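Local coordinates for protein glutathione transferase (Leptospira interrogans serovar Lai, PDB 3UBK) that probably conjugates glutathione to electrophilic substrates, as a glutathione-binding member of the glutathione transferase family, at residues G8-S12 and D204-K209; D155-F159 and Y188-K193; L162-D166 and L179-W185. All coordinates share one frame; numbering follows the deposited sequence.

Contact 1 (G8-S12 and D204-K209)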
loop_
_atom_site.group_PDB
_atom_site.type_symbol
_atom_site.label_atom_id
_atom_site.label_comp_id
_atom_site.label_asym_id
_atom_site.label_seq_id
_atom_site.Cartn_x
_atom_site.Cartn_y
_atom_site.Cartn_z
ATOM N N GLY A 8 -14.483 5.307 -12.210
ATOM C CA GLY A 8 -14.504 3.902 -11.811
ATOM C C GLY A 8 -15.891 3.465 -11.357
ATOM O O GLY A 8 -16.637 4.249 -10.770
ATOM N N ALA A 9 -16.227 2.205 -11.612
ATOM C CA ALA A 9 -17.570 1.684 -11.347
ATOM C C ALA A 9 -17.750 1.209 -9.908
ATOM O O ALA A 9 -16.779 0.870 -9.221
ATOM C CB ALA A 9 -17.909 0.563 -12.333
ATOM N N SER A 10 -19.004 1.161 -9.467
ATOM C CA SER A 10 -19.321 0.866 -8.076
ATOM C C SER A 10 -19.154 -0.595 -7.711
ATOM O O SER A 10 -19.383 -0.957 -6.571
ATOM C CB SER A 10 -20.740 1.328 -7.718
ATOM O OG SER A 10 -20.883 2.739 -7.858
ATOM N N ILE A 11 -18.752 -1.431 -8.668
ATOM C CA ILE A 11 -18.458 -2.821 -8.344
ATOM C C ILE A 11 -17.019 -3.017 -7.864
ATOM O O ILE A 11 -16.688 -4.073 -7.326
ATOM C CB ILE A 11 -18.725 -3.794 -9.521
ATOM C CG1 ILE A 11 -18.041 -3.303 -10.796
ATOM C CG2 ILE A 11 -20.231 -4.012 -9.725
ATOM C CD1 ILE A 11 -18.005 -4.355 -11.896
ATOM N N SER A 12 -16.168 -2.013 -8.063
ATOM C CA SER A 12 -14.793 -2.080 -7.555
ATOM C C SER A 12 -14.706 -1.726 -6.068
ATOM O O SER A 12 -15.171 -0.660 -5.639
ATOM C CB SER A 12 -13.873 -1.157 -8.357
ATOM O OG SER A 12 -12.641 -0.984 -7.659
ATOM N N ASP A 204 -25.430 1.647 -4.529
ATOM C CA ASP A 204 -24.894 1.835 -5.881
ATOM C C ASP A 204 -24.264 0.538 -6.414
ATOM O O ASP A 204 -24.347 0.235 -7.610
ATOM C CB ASP A 204 -23.869 2.965 -5.920
ATOM C CG ASP A 204 -24.517 4.348 -5.938
ATOM O OD1 ASP A 204 -25.727 4.454 -6.234
ATOM O OD2 ASP A 204 -23.810 5.337 -5.658
ATOM N N LYS A 205 -23.637 -0.215 -5.520
ATOM C CA LYS A 205 -23.008 -1.480 -5.880
ATOM C C LYS A 205 -24.096 -2.456 -6.312
ATOM O O LYS A 205 -23.980 -3.116 -7.340
ATOM C CB LYS A 205 -22.228 -2.047 -4.686
ATOM C CG LYS A 205 -21.528 -3.383 -4.974
ATOM C CD LYS A 205 -20.400 -3.701 -3.973
ATOM C CE LYS A 205 -20.906 -3.835 -2.538
ATOM N NZ LYS A 205 -19.805 -4.099 -1.532
ATOM N N GLN A 206 -25.163 -2.515 -5.521
ATOM C CA GLN A 206 -26.293 -3.396 -5.794
ATOM C C GLN A 206 -27.002 -3.076 -7.108
ATOM O O GLN A 206 -27.319 -3.979 -7.889
ATOM C CB GLN A 206 -27.289 -3.337 -4.645
ATOM C CG GLN A 206 -28.225 -4.529 -4.590
ATOM C CD GLN A 206 -29.539 -4.178 -3.953
ATOM O OE1 GLN A 206 -30.063 -3.088 -4.171
ATOM N NE2 GLN A 206 -30.078 -5.089 -3.151
ATOM N N ILE A 207 -27.251 -1.793 -7.354
ATOM C CA ILE A 207 -27.914 -1.366 -8.575
ATOM C C ILE A 207 -27.165 -1.848 -9.813
ATOM O O ILE A 207 -27.769 -2.370 -10.757
ATOM C CB ILE A 207 -28.020 0.181 -8.633
ATOM C CG1 ILE A 207 -29.045 0.708 -7.622
ATOM C CG2 ILE A 207 -28.357 0.653 -10.025
ATOM C CD1 ILE A 207 -28.932 2.222 -7.411
ATOM N N LEU A 208 -25.847 -1.656 -9.830
ATOM C CA LEU A 208 -25.065 -2.024 -11.015
ATOM C C LEU A 208 -24.945 -3.541 -11.182
ATOM O O LEU A 208 -24.984 -4.058 -12.310
ATOM C CB LEU A 208 -23.670 -1.389 -10.988
ATOM C CG LEU A 208 -22.789 -1.692 -12.218
ATOM C CD1 LEU A 208 -23.411 -1.157 -13.500
ATOM C CD2 LEU A 208 -21.393 -1.091 -12.043
ATOM N N LYS A 209 -24.785 -4.239 -10.065
ATOM C CA LYS A 209 -24.693 -5.701 -10.076
ATOM C C LYS A 209 -25.939 -6.288 -10.728
ATOM O O LYS A 209 -25.843 -7.086 -11.659
ATOM C CB LYS A 209 -24.536 -6.259 -8.657
ATOM C CG LYS A 209 -23.173 -6.007 -8.017
ATOM C CD LYS A 209 -22.241 -7.189 -8.185
ATOM C CE LYS A 209 -22.569 -8.302 -7.200
ATOM N NZ LYS A 209 -22.280 -7.905 -5.794
#

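Contact 2 (D155-F159 and Y188-K193)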
loop_
_atom_site.group_PDB
_atom_site.type_symbol
_atom_site.label_atom_id
_atom_site.label_comp_id
_atom_site.label_asym_id
_atom_site.label_seq_id
_atom_site.Cartn_x
_atom_site.Cartn_y
_atom_site.Cartn_z
ATOM N N ASP A 155 -11.870 2.689 8.072
ATOM C CA ASP A 155 -13.266 2.304 7.805
ATOM C C ASP A 155 -13.558 2.289 6.316
ATOM O O ASP A 155 -14.386 1.520 5.853
ATOM C CB ASP A 155 -14.254 3.218 8.545
ATOM C CG ASP A 155 -14.148 3.072 10.044
ATOM O OD1 ASP A 155 -14.614 2.038 10.564
ATOM O OD2 ASP A 155 -13.599 3.979 10.705
ATOM N N CYS A 156 -12.890 3.153 5.560
ATOM C CA CYS A 156 -13.041 3.127 4.108
ATOM C C CYS A 156 -12.520 1.796 3.573
ATOM O O CYS A 156 -13.181 1.114 2.788
ATOM C CB CYS A 156 -12.271 4.276 3.472
ATOM S SG CYS A 156 -12.777 5.925 4.072
ATOM N N SER A 157 -11.317 1.427 3.984
ATOM C CA SER A 157 -10.740 0.154 3.577
ATOM C C SER A 157 -11.528 -1.015 4.168
ATOM O O SER A 157 -11.861 -1.972 3.479
ATOM C CB SER A 157 -9.272 0.082 3.999
ATOM O OG SER A 157 -8.497 0.983 3.234
ATOM N N GLY A 158 -11.839 -0.921 5.456
ATOM C CA GLY A 158 -12.567 -1.997 6.123
ATOM C C GLY A 158 -13.921 -2.303 5.491
ATOM O O GLY A 158 -14.198 -3.447 5.101
ATOM N N PHE A 159 -14.774 -1.286 5.377
ATOM C CA PHE A 159 -16.122 -1.522 4.879
ATOM C C PHE A 159 -16.111 -1.900 3.405
ATOM O O PHE A 159 -16.847 -2.786 2.973
ATOM C CB PHE A 159 -17.030 -0.305 5.113
ATOM C CG PHE A 159 -18.486 -0.581 4.833
ATOM C CD1 PHE A 159 -19.291 -1.166 5.798
ATOM C CD2 PHE A 159 -19.044 -0.253 3.610
ATOM C CE1 PHE A 159 -20.627 -1.428 5.549
ATOM C CE2 PHE A 159 -20.382 -0.515 3.346
ATOM C CZ PHE A 159 -21.174 -1.101 4.311
ATOM N N TYR A 188 -20.227 -4.646 13.315
ATOM C CA TYR A 188 -19.692 -3.440 12.675
ATOM C C TYR A 188 -20.354 -3.223 11.328
ATOM O O TYR A 188 -20.746 -2.112 10.982
ATOM C CB TYR A 188 -18.174 -3.563 12.499
ATOM C CG TYR A 188 -17.539 -2.533 11.566
ATOM C CD1 TYR A 188 -17.214 -1.266 12.023
ATOM C CD2 TYR A 188 -17.228 -2.856 10.253
ATOM C CE1 TYR A 188 -16.604 -0.328 11.183
ATOM C CE2 TYR A 188 -16.621 -1.934 9.406
ATOM C CZ TYR A 188 -16.318 -0.668 9.877
ATOM O OH TYR A 188 -15.718 0.252 9.040
ATOM N N PHE A 189 -20.486 -4.299 10.564
ATOM C CA PHE A 189 -21.077 -4.230 9.238
ATOM C C PHE A 189 -22.543 -3.746 9.313
ATOM O O PHE A 189 -22.977 -2.922 8.504
ATOM C CB PHE A 189 -20.956 -5.609 8.577
ATOM C CG PHE A 189 -21.419 -5.649 7.160
ATOM C CD1 PHE A 189 -20.938 -4.745 6.233
ATOM C CD2 PHE A 189 -22.318 -6.615 6.744
ATOM C CE1 PHE A 189 -21.356 -4.787 4.921
ATOM C CE2 PHE A 189 -22.745 -6.663 5.431
ATOM C CZ PHE A 189 -22.262 -5.748 4.515
ATOM N N VAL A 190 -23.287 -4.259 10.290
ATOM C CA VAL A 190 -24.659 -3.800 10.562
ATOM C C VAL A 190 -24.680 -2.333 10.992
ATOM O O VAL A 190 -25.478 -1.540 10.494
ATOM C CB VAL A 190 -25.340 -4.657 11.672
ATOM C CG1 VAL A 190 -26.754 -4.132 11.971
ATOM C CG2 VAL A 190 -25.395 -6.131 11.268
ATOM N N PHE A 191 -23.808 -1.972 11.924
ATOM C CA PHE A 191 -23.719 -0.574 12.351
ATOM C C PHE A 191 -23.449 0.341 11.156
ATOM O O PHE A 191 -24.182 1.309 10.923
ATOM C CB PHE A 191 -22.672 -0.394 13.466
ATOM C CG PHE A 191 -22.334 1.045 13.743
ATOM C CD1 PHE A 191 -23.208 1.853 14.445
ATOM C CD2 PHE A 191 -21.157 1.595 13.255
ATOM C CE1 PHE A 191 -22.903 3.196 14.682
ATOM C CE2 PHE A 191 -20.849 2.926 13.479
ATOM C CZ PHE A 191 -21.720 3.723 14.190
ATOM N N MET A 192 -22.433 0.019 10.363
ATOM C CA MET A 192 -22.097 0.866 9.218
ATOM C C MET A 192 -23.263 1.060 8.255
ATOM O O MET A 192 -23.452 2.154 7.706
ATOM C CB MET A 192 -20.854 0.345 8.498
ATOM C CG MET A 192 -19.570 0.517 9.330
ATOM S SD MET A 192 -18.974 2.231 9.359
ATOM C CE MET A 192 -18.199 2.267 7.734
ATOM N N LYS A 193 -24.054 0.012 8.045
ATOM C CA LYS A 193 -25.201 0.133 7.142
ATOM C C LYS A 193 -26.315 1.022 7.701
ATOM O O LYS A 193 -27.220 1.401 6.968
ATOM C CB LYS A 193 -25.751 -1.242 6.729
ATOM C CG LYS A 193 -24.821 -2.001 5.782
ATOM C CD LYS A 193 -25.382 -3.374 5.409
ATOM C CE LYS A 193 -26.678 -3.232 4.626
ATOM N NZ LYS A 193 -26.578 -2.151 3.593
#

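Contact 3 (L162-D166 and L179-W185). With SO4 (sulfate ion), chain E.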
loop_
_atom_site.group_PDB
_atom_site.type_symbol
_atom_site.label_atom_id
_atom_site.label_comp_id
_atom_site.label_asym_id
_atom_site.label_seq_id
_atom_site.Cartn_x
_atom_site.Cartn_y
_atom_site.Cartn_z
ATOM N N LEU A 162 -13.882 -5.650 3.263
ATOM C CA LEU A 162 -14.373 -6.765 4.055
ATOM C C LEU A 162 -15.788 -7.168 3.674
ATOM O O LEU A 162 -16.158 -8.329 3.796
ATOM C CB LEU A 162 -14.297 -6.442 5.545
ATOM C CG LEU A 162 -12.879 -6.250 6.086
ATOM C CD1 LEU A 162 -12.936 -5.931 7.569
ATOM C CD2 LEU A 162 -11.975 -7.465 5.821
ATOM N N SER A 163 -16.587 -6.211 3.232
ATOM C CA SER A 163 -17.934 -6.534 2.819
ATOM C C SER A 163 -17.853 -7.426 1.583
ATOM O O SER A 163 -18.593 -8.396 1.464
ATOM C CB SER A 163 -18.731 -5.266 2.529
ATOM O OG SER A 163 -18.171 -4.565 1.445
ATOM N N VAL A 164 -16.933 -7.096 0.679
ATOM C CA VAL A 164 -16.734 -7.864 -0.546
ATOM C C VAL A 164 -16.125 -9.234 -0.241
ATOM O O VAL A 164 -16.521 -10.248 -0.829
ATOM C CB VAL A 164 -15.817 -7.122 -1.539
ATOM C CG1 VAL A 164 -15.205 -8.103 -2.534
ATOM C CG2 VAL A 164 -16.585 -6.017 -2.260
ATOM N N LEU A 165 -15.170 -9.254 0.686
ATOM C CA LEU A 165 -14.517 -10.489 1.092
ATOM C C LEU A 165 -15.525 -11.434 1.721
ATOM O O LEU A 165 -15.513 -12.633 1.456
ATOM C CB LEU A 165 -13.380 -10.206 2.072
ATOM C CG LEU A 165 -12.039 -9.829 1.438
ATOM C CD1 LEU A 165 -12.231 -9.017 0.163
ATOM C CD2 LEU A 165 -11.168 -9.075 2.433
ATOM N N ASP A 166 -16.398 -10.878 2.551
ATOM C CA ASP A 166 -17.432 -11.655 3.214
ATOM C C ASP A 166 -18.330 -12.385 2.209
ATOM O O ASP A 166 -18.398 -13.616 2.204
ATOM C CB ASP A 166 -18.267 -10.751 4.119
ATOM C CG ASP A 166 -19.491 -11.447 4.661
ATOM O OD1 ASP A 166 -19.834 -12.526 4.136
ATOM O OD2 ASP A 166 -20.113 -10.916 5.607
ATOM N N LEU A 179 -13.616 -14.803 7.700
ATOM C CA LEU A 179 -14.193 -13.616 8.318
ATOM C C LEU A 179 -14.979 -13.911 9.585
ATOM O O LEU A 179 -15.096 -13.057 10.462
ATOM C CB LEU A 179 -15.056 -12.845 7.322
ATOM C CG LEU A 179 -14.358 -11.588 6.823
ATOM C CD1 LEU A 179 -15.270 -10.808 5.898
ATOM C CD2 LEU A 179 -13.949 -10.747 8.021
ATOM N N ASP A 180 -15.517 -15.121 9.681
ATOM C CA ASP A 180 -16.253 -15.514 10.874
ATOM C C ASP A 180 -15.339 -15.465 12.092
ATOM O O ASP A 180 -15.801 -15.409 13.233
ATOM C CB ASP A 180 -16.858 -16.907 10.691
ATOM C CG ASP A 180 -17.886 -16.947 9.573
ATOM O OD1 ASP A 180 -18.941 -16.293 9.710
ATOM O OD2 ASP A 180 -17.641 -17.629 8.556
ATOM N N LEU A 181 -14.033 -15.468 11.844
ATOM C CA LEU A 181 -13.054 -15.402 12.924
ATOM C C LEU A 181 -12.812 -13.974 13.430
ATOM O O LEU A 181 -12.320 -13.783 14.544
ATOM C CB LEU A 181 -11.738 -16.049 12.480
ATOM C CG LEU A 181 -11.852 -17.534 12.112
ATOM C CD1 LEU A 181 -10.652 -17.999 11.291
ATOM C CD2 LEU A 181 -12.029 -18.391 13.369
ATOM N N LEU A 182 -13.165 -12.975 12.618
ATOM C CA LEU A 182 -13.018 -11.571 13.025
ATOM C C LEU A 182 -14.106 -11.128 14.012
ATOM O O LEU A 182 -15.219 -10.757 13.625
ATOM C CB LEU A 182 -12.998 -10.644 11.807
ATOM C CG LEU A 182 -12.719 -9.163 12.111
ATOM C CD1 LEU A 182 -11.452 -9.005 12.922
ATOM C CD2 LEU A 182 -12.616 -8.365 10.830
ATOM N N ASN A 183 -13.754 -11.166 15.288
ATOM C CA ASN A 183 -14.615 -10.754 16.373
ATOM C C ASN A 183 -15.105 -9.311 16.224
ATOM O O ASN A 183 -14.322 -8.369 16.373
ATOM C CB ASN A 183 -13.817 -10.865 17.668
ATOM C CG ASN A 183 -14.654 -11.311 18.830
ATOM O OD1 ASN A 183 -15.527 -10.581 19.305
ATOM N ND2 ASN A 183 -14.382 -12.517 19.316
ATOM N N GLY A 184 -16.396 -9.138 15.945
ATOM C CA GLY A 184 -16.979 -7.797 15.856
ATOM C C GLY A 184 -17.375 -7.373 14.454
ATOM O O GLY A 184 -18.079 -6.375 14.270
ATOM N N TRP A 185 -16.935 -8.131 13.459
ATOM C CA TRP A 185 -17.223 -7.791 12.066
ATOM C C TRP A 185 -18.708 -7.699 11.684
ATOM O O TRP A 185 -19.107 -6.802 10.944
ATOM C CB TRP A 185 -16.545 -8.766 11.111
ATOM C CG TRP A 185 -17.127 -8.666 9.738
ATOM C CD1 TRP A 185 -17.818 -9.629 9.070
ATOM C CD2 TRP A 185 -17.097 -7.520 8.874
ATOM N NE1 TRP A 185 -18.207 -9.164 7.837
ATOM C CE2 TRP A 185 -17.779 -7.870 7.694
ATOM C CE3 TRP A 185 -16.557 -6.235 8.985
ATOM C CZ2 TRP A 185 -17.941 -6.979 6.630
ATOM C CZ3 TRP A 185 -16.712 -5.354 7.926
ATOM C CH2 TRP A 185 -17.396 -5.728 6.764
HETATM S S SO4 E . -19.575 -10.469 14.805
HETATM O O1 SO4 E . -20.771 -11.308 14.881
HETATM O O2 SO4 E . -18.682 -10.761 15.924
HETATM O O3 SO4 E . -18.873 -10.749 13.550
HETATM O O4 SO4 E . -19.975 -9.061 14.877
#

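Contact 1 (G8-S12 and D204-K209)
S10 faces D204 and K205 where the two domains of the glutathione transferase fold meet: the loop after the first strand of the thioredoxin-like domain lies against helix 196-213 of the helical domain. The CA atoms of S10 and K205 come within 4.9 Å, a closeness that a small serine permits. From K205, CB and then CG each lie 3.6 Å from S10 O, and CD is still 3.9 Å from that oxygen. The methylene chain therefore slides past the carbonyl, whose hydrogen-bond partner is N16 ND2. A bend at chi3 (62°) then takes CE and NZ away from the loop; NZ forms a salt bridge with E202 and rests against S163 and V164 of helix 153-169. S10 OG is hydrogen-bonded to Q31 NE2 and also touches D204 CB at 3.6 Å. D204 in turn sends OD2 to K19 NZ, so charge as well as packing joins the domains. A9 lies near I51 of the glutathione site, and its small methyl suits the approach of L208. There L208 CD2 reaches in between two loop side chains, 3.9 Å from A9 CB and equally far from I11 CG2.

Contact 2 (D155-F159 and Y188-K193)
F159 and F189 mark the closest approach of the two backbones, with CA atoms 7.1 Å apart. The short axes of helices 155-159 and 188-193 stay 11.8 Å from each other and make an angle of 113° between their N-to-C directions, a separation wide enough to be filled by large side chains. F159 reaches into it, and more of its surface is buried by the other helix than that of any other residue in the two segments. With CG anti to the backbone N (chi1 -170°), its ring extends to the second helix as a knob into the hole formed by Y188, F189, M192 and K193. The outer atoms of the ring do the touching: CE1 lies 3.4 Å from F189 CD1 and equally close to M192 CB, both approaching obliquely, while CZ has K193 CG at the ring's edge, near its plane. The F159 and F189 rings meet obliquely, their planes 35° apart. M192, unbranched and flexible, runs alongside F159 in the opposite direction, and its folded thioether brings CE to 3.9 Å from F159 CB. This is packing within the helical C-terminal domain of the glutathione transferase fold, and P198 and E202 of helix 196-213 add to the surroundings of F159. Beside the apolar knob is one strong polar link. The phenol of Y188 donates its proton from OH to D155 OD1 at 2.6 Å, using the anti lone pair of that oxygen, with carboxylate and ring nearly coplanar. OD1 also accepts a hydrogen bond from I146 N, and OD2 one from T152 N just ahead of helix 153-169, consistent with the Ser/Thr-x-x-Asp capping box known at this helix in the family. An aspartate suits the place because its two oxygens can serve three donors at once from a buried position. Over one face of the Y188 ring, toward its rim, lies M192 CG from the next turn of the same helix, 3.5 Å above the plane.

Contact 3 (L162-D166 and L179-W185)
W185 opens helix 185-193 of the helical C-terminal domain and lays its indole against L162 of helix 153-169, at the point where the connecting loop 179-185 returns to that helix. L162 CB stands over the face of the six-membered ring, 3.7 Å from its centroid, in a CH-pi contact. The leucine and the indole slide past each other in opposite directions, which also brings L162 CD1 to 3.8 Å from W185 CZ3. Over the same face, toward the rim, lies L179 CD1; this methyl is wedged between the indole and segment 162-166 of helix 153-169, 3.5 Å from D166 CB and 3.4 Å from L162 O. Branched leucines suit such a place, since separate methyls can fill separate gaps, and L182 CD2 adds to the cluster by meeting L162 CD1. The indole N-H is turned to D166: with CG placed anti to the backbone N (chi1 171°), the carboxylate presents OD2 at the ring edge, in its plane. The bond from W185 NE1 to OD2 is nearly straight at 176° but long, 3.4 Å, and so weak. The two planes are 67° apart. Before W185 the chain makes a type II turn from L182, and G184, as its third residue, takes a positive phi, where a CB would be jammed against the carbonyl O of N183. G184 is also the N-cap residue, and its N bonds to sulfate O2 at 2.8 Å; the ion, probably from the crystallisation liquor, is held by K186 N and E187 N as well. Backbone amides at the first turn, gathered around an anion in this way, are typical of a helix N terminus.

From the N terminus, the chain leaves strand 4-7 through loop 8-12, which waits for its partner until helix 196-213 near the C terminus; contact 1 thus closes a loop of 191 residues and joins the thioredoxin-like domain to the helical one. Within that span helix 153-169 supplies first 155-159, then 162-166. The chain then turns back through 179-185, closing the short loop of contact 3, and continues into 188-193 to close contact 2 around it. The three loops are therefore concentric, without crossing. F189 CE1 touches S163 CB between contacts 2 and 3, and K205 brings contact 1 against S163 and V164, so helix 153-169, which carries one side of contacts 2 and 3, is also touched by contact 1.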